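PDB 4GBA: DCN1-like protein 3 from Homo sapiens, which helps transfer NEDD8 from N-terminally acetylated E2 enzymes to cullin-RBX complexes, and at the cell membrane can either promote or inhibit cullin neddylation. Local coordinates for residues A[85-90]-A[130-135]; A[47-52]-A[93-98]; A[121-126]-A[144-149]. One frame throughout, in Å; residues are numbered along the deposited sequence.

Contact 1. Residues A[85-90]-A[130-135]; sequences SLLTEA and FTQNNP
The amide of Q132 reaches from a loop to the backbone of L87, a polar contact that joins the last turns of helix 76-89 to the connection between helix 119-129 and helix 138-147. Evidence for a direct bond is strong: Q132 NE2 lies 2.6 Å from L87 O, and its N-H points at that oxygen at 177°. The acceptor lies essentially in the plane of the Q132 amide, while the C=O...N angle of 131° places the donor well off the carbonyl's own direction and moderately tilted from its plane. A water extends the link. Q132 NE2 donates to it at 2.9 Å, and the water in turn gives a weak bond of 3.0 Å to A90 O, so one nitrogen reaches two carbonyls, that of L87 directly and that of A90 through water. Both segments belong to the DCUN1 domain, whose cullin-binding family is grouped with EF-hand proteins; here the loop begins with a type I beta turn from F130 to N133, closed by N133 N to F130 O at 2.9 Å. Q132 is the third residue of that turn. Its CG stands anti to the carbonyl carbon (chi1 -51°) and the chain runs on extended, carrying the amide across to the helix. The carbonyl half of the amide, Q132 OE1, sits over aliphatic carbon, 3.7 Å from L87 CB and 3.8 Å from L87 CD2, the two side chains crossing nearly at right angles. K91 NZ hydrogen-bonds OE1, while F42 of helix 42-50 packs against both L87 and Q132.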
loop_
_atom_site.group_PDB
_atom_site.type_symbol
_atom_site.label_atom_id
_atom_site.label_comp_id
_atom_site.label_asym_id
_atom_site.label_seq_id
_atom_site.Cartn_x
_atom_site.Cartn_y
_atom_site.Cartn_z
ATOM N N SER A 85 9.570 11.533 10.565
ATOM C CA SER A 85 10.726 10.651 10.466
ATOM C C SER A 85 10.353 9.293 9.825
ATOM O O SER A 85 11.204 8.605 9.246
ATOM C CB SER A 85 11.393 10.479 11.838
ATOM O OG SER A 85 10.889 9.340 12.523
ATOM N N LEU A 86 9.081 8.911 9.937
ATOM C CA LEU A 86 8.565 7.753 9.212
ATOM C C LEU A 86 8.595 8.046 7.722
ATOM O O LEU A 86 9.027 7.209 6.925
ATOM C CB LEU A 86 7.141 7.420 9.648
ATOM C CG LEU A 86 7.051 6.492 10.858
ATOM C CD1 LEU A 86 5.602 6.252 11.262
ATOM C CD2 LEU A 86 7.765 5.165 10.577
ATOM N N LEU A 87 8.148 9.245 7.356
ATOM C CA LEU A 87 8.162 9.669 5.962
ATOM C C LEU A 87 9.588 9.615 5.415
ATOM O O LEU A 87 9.825 9.133 4.308
ATOM C CB LEU A 87 7.581 11.083 5.810
ATOM C CG LEU A 87 6.059 11.244 5.973
ATOM C CD1 LEU A 87 5.681 12.701 6.197
ATOM C CD2 LEU A 87 5.325 10.689 4.772
ATOM N N THR A 88 10.533 10.112 6.206
ATOM C CA THR A 88 11.938 10.106 5.820
ATOM C C THR A 88 12.469 8.693 5.676
ATOM O O THR A 88 13.140 8.376 4.697
ATOM C CB THR A 88 12.794 10.900 6.829
ATOM O OG1 THR A 88 12.578 12.295 6.610
ATOM C CG2 THR A 88 14.271 10.608 6.648
ATOM N N GLU A 89 12.162 7.848 6.653
ATOM C CA GLU A 89 12.579 6.443 6.623
ATOM C C GLU A 89 12.141 5.759 5.327
ATOM O O GLU A 89 12.930 5.071 4.676
ATOM C CB GLU A 89 11.971 5.710 7.814
ATOM C CG GLU A 89 12.581 4.363 8.138
ATOM C CD GLU A 89 12.025 3.793 9.436
ATOM O OE1 GLU A 89 11.398 4.553 10.206
ATOM O OE2 GLU A 89 12.205 2.586 9.693
ATOM N N ALA A 90 10.879 5.968 4.954
ATOM C CA ALA A 90 10.281 5.311 3.791
ATOM C C ALA A 90 10.888 5.770 2.468
ATOM O O ALA A 90 10.612 5.188 1.424
ATOM C CB ALA A 90 8.773 5.514 3.780
ATOM N N PHE A 130 3.812 4.877 -3.934
ATOM C CA PHE A 130 4.744 5.752 -4.647
ATOM C C PHE A 130 4.580 7.234 -4.291
ATOM O O PHE A 130 5.185 8.096 -4.928
ATOM C CB PHE A 130 4.620 5.566 -6.170
ATOM C CG PHE A 130 5.286 4.311 -6.692
ATOM C CD1 PHE A 130 6.672 4.159 -6.622
ATOM C CD2 PHE A 130 4.535 3.288 -7.262
ATOM C CE1 PHE A 130 7.290 3.018 -7.098
ATOM C CE2 PHE A 130 5.155 2.133 -7.744
ATOM C CZ PHE A 130 6.531 1.999 -7.664
ATOM N N THR A 131 3.769 7.521 -3.275
ATOM C CA THR A 131 3.475 8.897 -2.852
ATOM C C THR A 131 4.684 9.857 -2.873
ATOM O O THR A 131 4.598 10.937 -3.447
ATOM C CB THR A 131 2.776 8.925 -1.453
ATOM O OG1 THR A 131 1.468 8.339 -1.553
ATOM C CG2 THR A 131 2.643 10.332 -0.944
ATOM N N GLN A 132 5.806 9.472 -2.268
ATOM C CA GLN A 132 6.955 10.384 -2.184
ATOM C C GLN A 132 7.841 10.380 -3.426
ATOM O O GLN A 132 8.695 11.241 -3.591
ATOM C CB GLN A 132 7.810 10.094 -0.942
ATOM C CG GLN A 132 7.004 10.038 0.353
ATOM C CD GLN A 132 7.861 10.190 1.601
ATOM O OE1 GLN A 132 8.007 11.291 2.128
ATOM N NE2 GLN A 132 8.409 9.084 2.093
ATOM N N ASN A 133 7.642 9.400 -4.297
ATOM C CA ASN A 133 8.526 9.207 -5.446
ATOM C C ASN A 133 7.788 8.620 -6.639
ATOM O O ASN A 133 7.890 7.424 -6.901
ATOM C CB ASN A 133 9.720 8.303 -5.075
ATOM C CG ASN A 133 9.287 6.895 -4.595
ATOM O OD1 ASN A 133 8.128 6.674 -4.218
ATOM N ND2 ASN A 133 10.228 5.944 -4.615
ATOM N N ASN A 134 7.035 9.458 -7.349
ATOM C CA ASN A 134 6.338 9.007 -8.554
ATOM C C ASN A 134 7.305 8.725 -9.702
ATOM O O ASN A 134 7.975 9.631 -10.202
ATOM C CB ASN A 134 5.284 10.022 -9.019
ATOM C CG ASN A 134 3.872 9.695 -8.522
ATOM O OD1 ASN A 134 3.679 9.202 -7.408
ATOM N ND2 ASN A 134 2.878 9.987 -9.351
ATOM N N PRO A 135 7.388 7.460 -10.127
ATOM C CA PRO A 135 8.171 7.154 -11.329
ATOM C C PRO A 135 7.459 7.707 -12.572
ATOM O O PRO A 135 6.225 7.802 -12.596
ATOM C CB PRO A 135 8.187 5.620 -11.363
ATOM C CG PRO A 135 7.594 5.167 -10.049
ATOM C CD PRO A 135 6.705 6.277 -9.588
HETATM O O HOH W 1 8.552 6.931 0.124
#

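Contact 2. Residues A[47-52]-A[93-98]; sequences LAWKFQ and EDKFKD
The indole of W49 meets D98 at its edge, carries the aliphatic chain of its neighbour K50 on one face, and is approached obliquely by the backbone of K95. On the face, K50 CD stands 3.7 Å above the ring plane, displaced toward the rim. At the edge, W49 NE1 donates to D98 OD2 over 2.8 Å with an N-H...O angle of 172°; the oxygen lies almost in the indole plane, so the bond is close to ideal for the donor. On the acceptor side, OD2 is met on its anti side and somewhat out of the carboxylate plane, the two flat groups being turned 47° against each other. W49 CG is anti to the backbone N (chi1 170°), which sends the ring out from helix 42-50 to helix 93-107. The benzo half then reaches one turn back from D98: W49 CZ2 is 3.6 Å from K95 O, and W49 CH2 is 3.9 Å from K95 CB, with the two side chains crossing at about a right angle. The ammonium of K95 is held by a salt bridge to E89, a carboxylate that K50 also approaches as a long, weak ion pair. Helix 42-50 ends in a Schellman motif, Q52 having the positive phi, and its A48 touches a modified side chain of the bound peptide. Three helices surround this end: F102 and L99 of helix 93-107 also pack on W49, while K50 rests on L86 of helix 76-89 and I71 of helix 61-71.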
loop_
_atom_site.group_PDB
_atom_site.type_symbol
_atom_site.label_atom_id
_atom_site.label_comp_id
_atom_site.label_asym_id
_atom_site.label_seq_id
_atom_site.Cartn_x
_atom_site.Cartn_y
_atom_site.Cartn_z
ATOM N N LEU A 47 2.273 3.457 8.951
ATOM C CA LEU A 47 1.947 2.916 10.265
ATOM C C LEU A 47 1.715 1.414 10.199
ATOM O O LEU A 47 2.320 0.665 10.959
ATOM C CB LEU A 47 0.702 3.610 10.822
ATOM C CG LEU A 47 0.645 4.028 12.289
ATOM C CD1 LEU A 47 1.990 4.611 12.774
ATOM C CD2 LEU A 47 -0.515 5.026 12.515
ATOM N N ALA A 48 0.835 0.973 9.297
ATOM C CA ALA A 48 0.552 -0.446 9.119
ATOM C C ALA A 48 1.844 -1.210 8.800
ATOM O O ALA A 48 2.063 -2.316 9.289
ATOM C CB ALA A 48 -0.496 -0.660 8.001
ATOM N N TRP A 49 2.688 -0.609 7.965
ATOM C CA TRP A 49 3.992 -1.166 7.647
ATOM C C TRP A 49 4.835 -1.356 8.927
ATOM O O TRP A 49 5.237 -2.474 9.249
ATOM C CB TRP A 49 4.694 -0.266 6.617
ATOM C CG TRP A 49 6.166 -0.583 6.363
ATOM C CD1 TRP A 49 6.704 -1.792 6.028
ATOM C CD2 TRP A 49 7.263 0.350 6.388
ATOM N NE1 TRP A 49 8.063 -1.676 5.842
ATOM C CE2 TRP A 49 8.433 -0.376 6.061
ATOM C CE3 TRP A 49 7.367 1.724 6.660
ATOM C CZ2 TRP A 49 9.699 0.227 6.003
ATOM C CZ3 TRP A 49 8.625 2.326 6.601
ATOM C CH2 TRP A 49 9.775 1.573 6.276
ATOM N N LYS A 50 5.065 -0.264 9.657
ATOM C CA LYS A 50 5.760 -0.292 10.955
ATOM C C LYS A 50 5.176 -1.300 11.963
ATOM O O LYS A 50 5.919 -1.929 12.715
ATOM C CB LYS A 50 5.766 1.107 11.573
ATOM C CG LYS A 50 7.122 1.696 11.700
ATOM C CD LYS A 50 7.846 1.668 10.390
ATOM C CE LYS A 50 9.293 2.092 10.590
ATOM N NZ LYS A 50 9.881 1.318 11.697
ATOM N N PHE A 51 3.847 -1.446 11.986
ATOM C CA PHE A 51 3.207 -2.393 12.904
ATOM C C PHE A 51 3.181 -3.798 12.317
ATOM O O PHE A 51 2.729 -4.744 12.967
ATOM C CB PHE A 51 1.773 -1.964 13.239
ATOM C CG PHE A 51 1.682 -0.691 14.046
ATOM C CD1 PHE A 51 2.817 0.052 14.341
ATOM C CD2 PHE A 51 0.461 -0.248 14.515
ATOM C CE1 PHE A 51 2.733 1.218 15.079
ATOM C CE2 PHE A 51 0.367 0.913 15.259
ATOM C CZ PHE A 51 1.509 1.646 15.543
ATOM N N GLN A 52 3.642 -3.922 11.073
ATOM C CA GLN A 52 3.655 -5.210 10.375
ATOM C C GLN A 52 2.282 -5.888 10.387
ATOM O O GLN A 52 2.173 -7.064 10.759
ATOM C CB GLN A 52 4.673 -6.156 11.024
ATOM C CG GLN A 52 6.069 -5.589 11.187
ATOM C CD GLN A 52 7.064 -6.668 11.570
ATOM O OE1 GLN A 52 7.505 -6.750 12.719
ATOM N NE2 GLN A 52 7.404 -7.520 10.609
ATOM N N GLU A 93 16.313 3.795 0.208
ATOM C CA GLU A 93 16.133 2.763 -0.817
ATOM C C GLU A 93 15.721 1.386 -0.289
ATOM O O GLU A 93 14.802 0.764 -0.813
ATOM C CB GLU A 93 17.397 2.625 -1.673
ATOM C CG GLU A 93 17.179 1.790 -2.928
ATOM C CD GLU A 93 18.471 1.350 -3.599
ATOM O OE1 GLU A 93 19.527 1.985 -3.352
ATOM O OE2 GLU A 93 18.420 0.364 -4.377
ATOM N N ASP A 94 16.416 0.903 0.730
ATOM C CA ASP A 94 16.133 -0.426 1.254
ATOM C C ASP A 94 14.828 -0.496 2.046
ATOM O O ASP A 94 14.098 -1.487 1.961
ATOM C CB ASP A 94 17.317 -0.958 2.071
ATOM C CG ASP A 94 18.443 -1.504 1.187
ATOM O OD1 ASP A 94 19.631 -1.268 1.517
ATOM O OD2 ASP A 94 18.140 -2.173 0.161
ATOM N N LYS A 95 14.531 0.550 2.807
ATOM C CA LYS A 95 13.250 0.644 3.498
ATOM C C LYS A 95 12.105 0.659 2.488
ATOM O O LYS A 95 11.090 -0.016 2.673
ATOM C CB LYS A 95 13.189 1.907 4.361
ATOM C CG LYS A 95 14.212 1.937 5.494
ATOM C CD LYS A 95 14.042 0.743 6.413
ATOM C CE LYS A 95 14.972 0.810 7.629
ATOM N NZ LYS A 95 14.399 1.598 8.758
ATOM N N PHE A 96 12.262 1.431 1.419
ATOM C CA PHE A 96 11.199 1.522 0.449
ATOM C C PHE A 96 10.905 0.172 -0.189
ATOM O O PHE A 96 9.747 -0.207 -0.345
ATOM C CB PHE A 96 11.475 2.550 -0.638
ATOM C CG PHE A 96 10.361 2.643 -1.631
ATOM C CD1 PHE A 96 9.188 3.326 -1.313
ATOM C CD2 PHE A 96 10.447 1.993 -2.860
ATOM C CE1 PHE A 96 8.130 3.392 -2.227
ATOM C CE2 PHE A 96 9.394 2.055 -3.784
ATOM C CZ PHE A 96 8.235 2.750 -3.465
ATOM N N LYS A 97 11.949 -0.555 -0.561
ATOM C CA LYS A 97 11.755 -1.884 -1.135
ATOM C C LYS A 97 10.966 -2.742 -0.169
ATOM O O LYS A 97 10.102 -3.509 -0.585
ATOM C CB LYS A 97 13.095 -2.556 -1.480
ATOM C CG LYS A 97 13.668 -2.107 -2.821
ATOM C CD LYS A 97 15.155 -2.426 -2.960
ATOM C CE LYS A 97 15.398 -3.871 -3.373
ATOM N NZ LYS A 97 16.856 -4.141 -3.570
ATOM N N ASP A 98 11.264 -2.609 1.121
ATOM C CA ASP A 98 10.569 -3.402 2.131
ATOM C C ASP A 98 9.104 -2.972 2.267
ATOM O O ASP A 98 8.211 -3.814 2.348
ATOM C CB ASP A 98 11.280 -3.336 3.488
ATOM C CG ASP A 98 10.637 -4.251 4.527
ATOM O OD1 ASP A 98 10.903 -5.476 4.490
ATOM O OD2 ASP A 98 9.863 -3.755 5.379
#

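Contact 3. Residues A[121-126]-A[144-149]; sequences IAIALW and FLTENP
I123 CD1 is the point of closest packing with T146, 3.5 Å from T146 CG2, and it also lies 3.6 Å from L145 CB. With CG1 anti to the carbonyl carbon and chi2 at 179°, the extended I123 chain puts this methyl against the last turn of helix 138-147, its side chain and that of L145 running past each other in opposite directions. L145 divides its contacts between two residues a turn apart: CB faces I123, whereas L145 CD1 lies 3.5 Å from W126 CZ3, approaching the indole obliquely. No hydrogen bond crosses, so the evidence here is for apolar packing between helices 119-129 and 138-147. Their flanking strands, 117-118 and 154-155, pair antiparallel, consistent with the EF-hand clan to which the cullin-binding family belongs. In the second shell, T146 OG1 hydrogen-bonds N143 O of its own helix; in this rotamer (chi1 65°) the methyl CG2 lies on the side where I123 CD1 sits. R119 hydrogen-bonds the carbonyl of L145, whose side chain also packs on L186 of helix 185-199. W126 is fixed through NE1 by the hydroxyl of Y100, its ring stacked with W160 and meeting W141 edge-to-face. Along helix 119-129, I121, A124 and L125 pack against the bound peptide of the NEDD8 E2.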
loop_
_atom_site.group_PDB
_atom_site.type_symbol
_atom_site.label_atom_id
_atom_site.label_comp_id
_atom_site.label_asym_id
_atom_site.label_seq_id
_atom_site.Cartn_x
_atom_site.Cartn_y
_atom_site.Cartn_z
ATOM N N ILE A 121 -7.726 -2.295 -5.794
ATOM C CA ILE A 121 -6.828 -2.200 -4.651
ATOM C C ILE A 121 -5.396 -2.013 -5.133
ATOM O O ILE A 121 -4.675 -1.138 -4.666
ATOM C CB ILE A 121 -6.868 -3.484 -3.815
ATOM C CG1 ILE A 121 -8.269 -3.696 -3.243
ATOM C CG2 ILE A 121 -5.845 -3.408 -2.698
ATOM C CD1 ILE A 121 -8.723 -2.558 -2.361
ATOM N N ALA A 122 -4.992 -2.852 -6.073
ATOM C CA ALA A 122 -3.690 -2.716 -6.698
ATOM C C ALA A 122 -3.491 -1.286 -7.189
ATOM O O ALA A 122 -2.443 -0.689 -6.948
ATOM C CB ALA A 122 -3.547 -3.708 -7.852
ATOM N N ILE A 123 -4.490 -0.744 -7.882
ATOM C CA ILE A 123 -4.389 0.612 -8.429
ATOM C C ILE A 123 -4.254 1.667 -7.323
ATOM O O ILE A 123 -3.427 2.572 -7.409
ATOM C CB ILE A 123 -5.599 0.963 -9.319
ATOM C CG1 ILE A 123 -5.590 0.128 -10.598
ATOM C CG2 ILE A 123 -5.598 2.445 -9.669
ATOM C CD1 ILE A 123 -6.777 0.409 -11.510
ATOM N N ALA A 124 -5.070 1.534 -6.284
ATOM C CA ALA A 124 -5.018 2.429 -5.138
ATOM C C ALA A 124 -3.696 2.313 -4.369
ATOM O O ALA A 124 -3.112 3.326 -3.960
ATOM C CB ALA A 124 -6.195 2.153 -4.210
ATOM N N LEU A 125 -3.234 1.082 -4.175
ATOM C CA LEU A 125 -2.006 0.821 -3.416
ATOM C C LEU A 125 -0.755 1.228 -4.181
ATOM O O LEU A 125 0.189 1.741 -3.601
ATOM C CB LEU A 125 -1.928 -0.639 -3.003
ATOM C CG LEU A 125 -2.907 -0.989 -1.890
ATOM C CD1 LEU A 125 -2.780 -2.452 -1.505
ATOM C CD2 LEU A 125 -2.664 -0.078 -0.693
ATOM N N TRP A 126 -0.754 1.038 -5.494
ATOM C CA TRP A 126 0.365 1.538 -6.285
ATOM C C TRP A 126 0.496 3.049 -6.181
ATOM O O TRP A 126 1.593 3.557 -5.988
ATOM C CB TRP A 126 0.247 1.120 -7.743
ATOM C CG TRP A 126 1.093 -0.067 -8.081
ATOM C CD1 TRP A 126 2.351 -0.334 -7.626
ATOM C CD2 TRP A 126 0.734 -1.155 -8.936
ATOM N NE1 TRP A 126 2.806 -1.515 -8.152
ATOM C CE2 TRP A 126 1.834 -2.044 -8.959
ATOM C CE3 TRP A 126 -0.406 -1.461 -9.691
ATOM C CZ2 TRP A 126 1.827 -3.225 -9.720
ATOM C CZ3 TRP A 126 -0.416 -2.635 -10.435
ATOM C CH2 TRP A 126 0.697 -3.502 -10.448
ATOM N N PHE A 144 -3.977 2.958 -17.675
ATOM C CA PHE A 144 -4.087 1.694 -18.383
ATOM C C PHE A 144 -4.893 0.669 -17.578
ATOM O O PHE A 144 -5.763 -0.006 -18.115
ATOM C CB PHE A 144 -2.679 1.182 -18.725
ATOM C CG PHE A 144 -2.616 -0.282 -19.060
ATOM C CD1 PHE A 144 -3.029 -0.743 -20.295
ATOM C CD2 PHE A 144 -2.121 -1.195 -18.143
ATOM C CE1 PHE A 144 -2.965 -2.093 -20.601
ATOM C CE2 PHE A 144 -2.058 -2.548 -18.447
ATOM C CZ PHE A 144 -2.476 -2.994 -19.672
ATOM N N LEU A 145 -4.619 0.579 -16.282
ATOM C CA LEU A 145 -5.267 -0.418 -15.434
ATOM C C LEU A 145 -6.724 -0.111 -15.077
ATOM O O LEU A 145 -7.502 -1.027 -14.823
ATOM C CB LEU A 145 -4.475 -0.611 -14.140
ATOM C CG LEU A 145 -3.084 -1.224 -14.237
ATOM C CD1 LEU A 145 -2.408 -1.169 -12.852
ATOM C CD2 LEU A 145 -3.178 -2.649 -14.763
ATOM N N THR A 146 -7.082 1.168 -15.006
ATOM C CA THR A 146 -8.465 1.547 -14.723
ATOM C C THR A 146 -9.310 1.254 -15.964
ATOM O O THR A 146 -10.445 0.775 -15.879
ATOM C CB THR A 146 -8.586 3.040 -14.327
ATOM O OG1 THR A 146 -8.208 3.862 -15.436
ATOM C CG2 THR A 146 -7.683 3.361 -13.142
ATOM N N GLU A 147 -8.734 1.530 -17.126
ATOM C CA GLU A 147 -9.359 1.170 -18.377
ATOM C C GLU A 147 -9.442 -0.349 -18.478
ATOM O O GLU A 147 -10.479 -0.904 -18.846
ATOM C CB GLU A 147 -8.553 1.743 -19.530
ATOM C CG GLU A 147 -9.036 1.300 -20.884
ATOM C CD GLU A 147 -8.479 2.161 -22.000
ATOM O OE1 GLU A 147 -8.170 3.348 -21.731
ATOM O OE2 GLU A 147 -8.350 1.647 -23.139
ATOM N N ASN A 148 -8.344 -1.019 -18.133
ATOM C CA ASN A 148 -8.274 -2.483 -18.145
ATOM C C ASN A 148 -8.595 -3.101 -19.511
ATOM O O ASN A 148 -9.432 -4.002 -19.614
ATOM C CB ASN A 148 -9.177 -3.087 -17.056
ATOM C CG ASN A 148 -8.889 -4.565 -16.811
ATOM O OD1 ASN A 148 -7.845 -5.087 -17.219
ATOM N ND2 ASN A 148 -9.810 -5.243 -16.135
ATOM N N PRO A 149 -7.903 -2.627 -20.558
ATOM C CA PRO A 149 -8.090 -3.070 -21.947
ATOM C C PRO A 149 -8.212 -4.584 -22.072
ATOM O O PRO A 149 -9.072 -5.047 -22.815
ATOM C CB PRO A 149 -6.800 -2.613 -22.641
ATOM C CG PRO A 149 -6.344 -1.442 -21.851
ATOM C CD PRO A 149 -6.794 -1.666 -20.423
#

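In the fold
Contact 3 is the most buried of the three and is packing without a hydrogen bond across it; contacts 1 and 2 are partly buried, and each depends on one nearly straight hydrogen bond, amide to carbonyl in the first and indole to carboxylate in the second. Contacts 1 and 2 touch, with centres 10 Å apart, and share a charged cluster round E89; helices 76-89 and 93-107 follow each other in the chain. Contact 3 lies across the chain's centre from contact 2, its centre 22 Å away. Helix 119-129 gives one side of contact 3 and runs into the loop of contact 1. Contacts 2 and 3 both adjoin the E2 peptide.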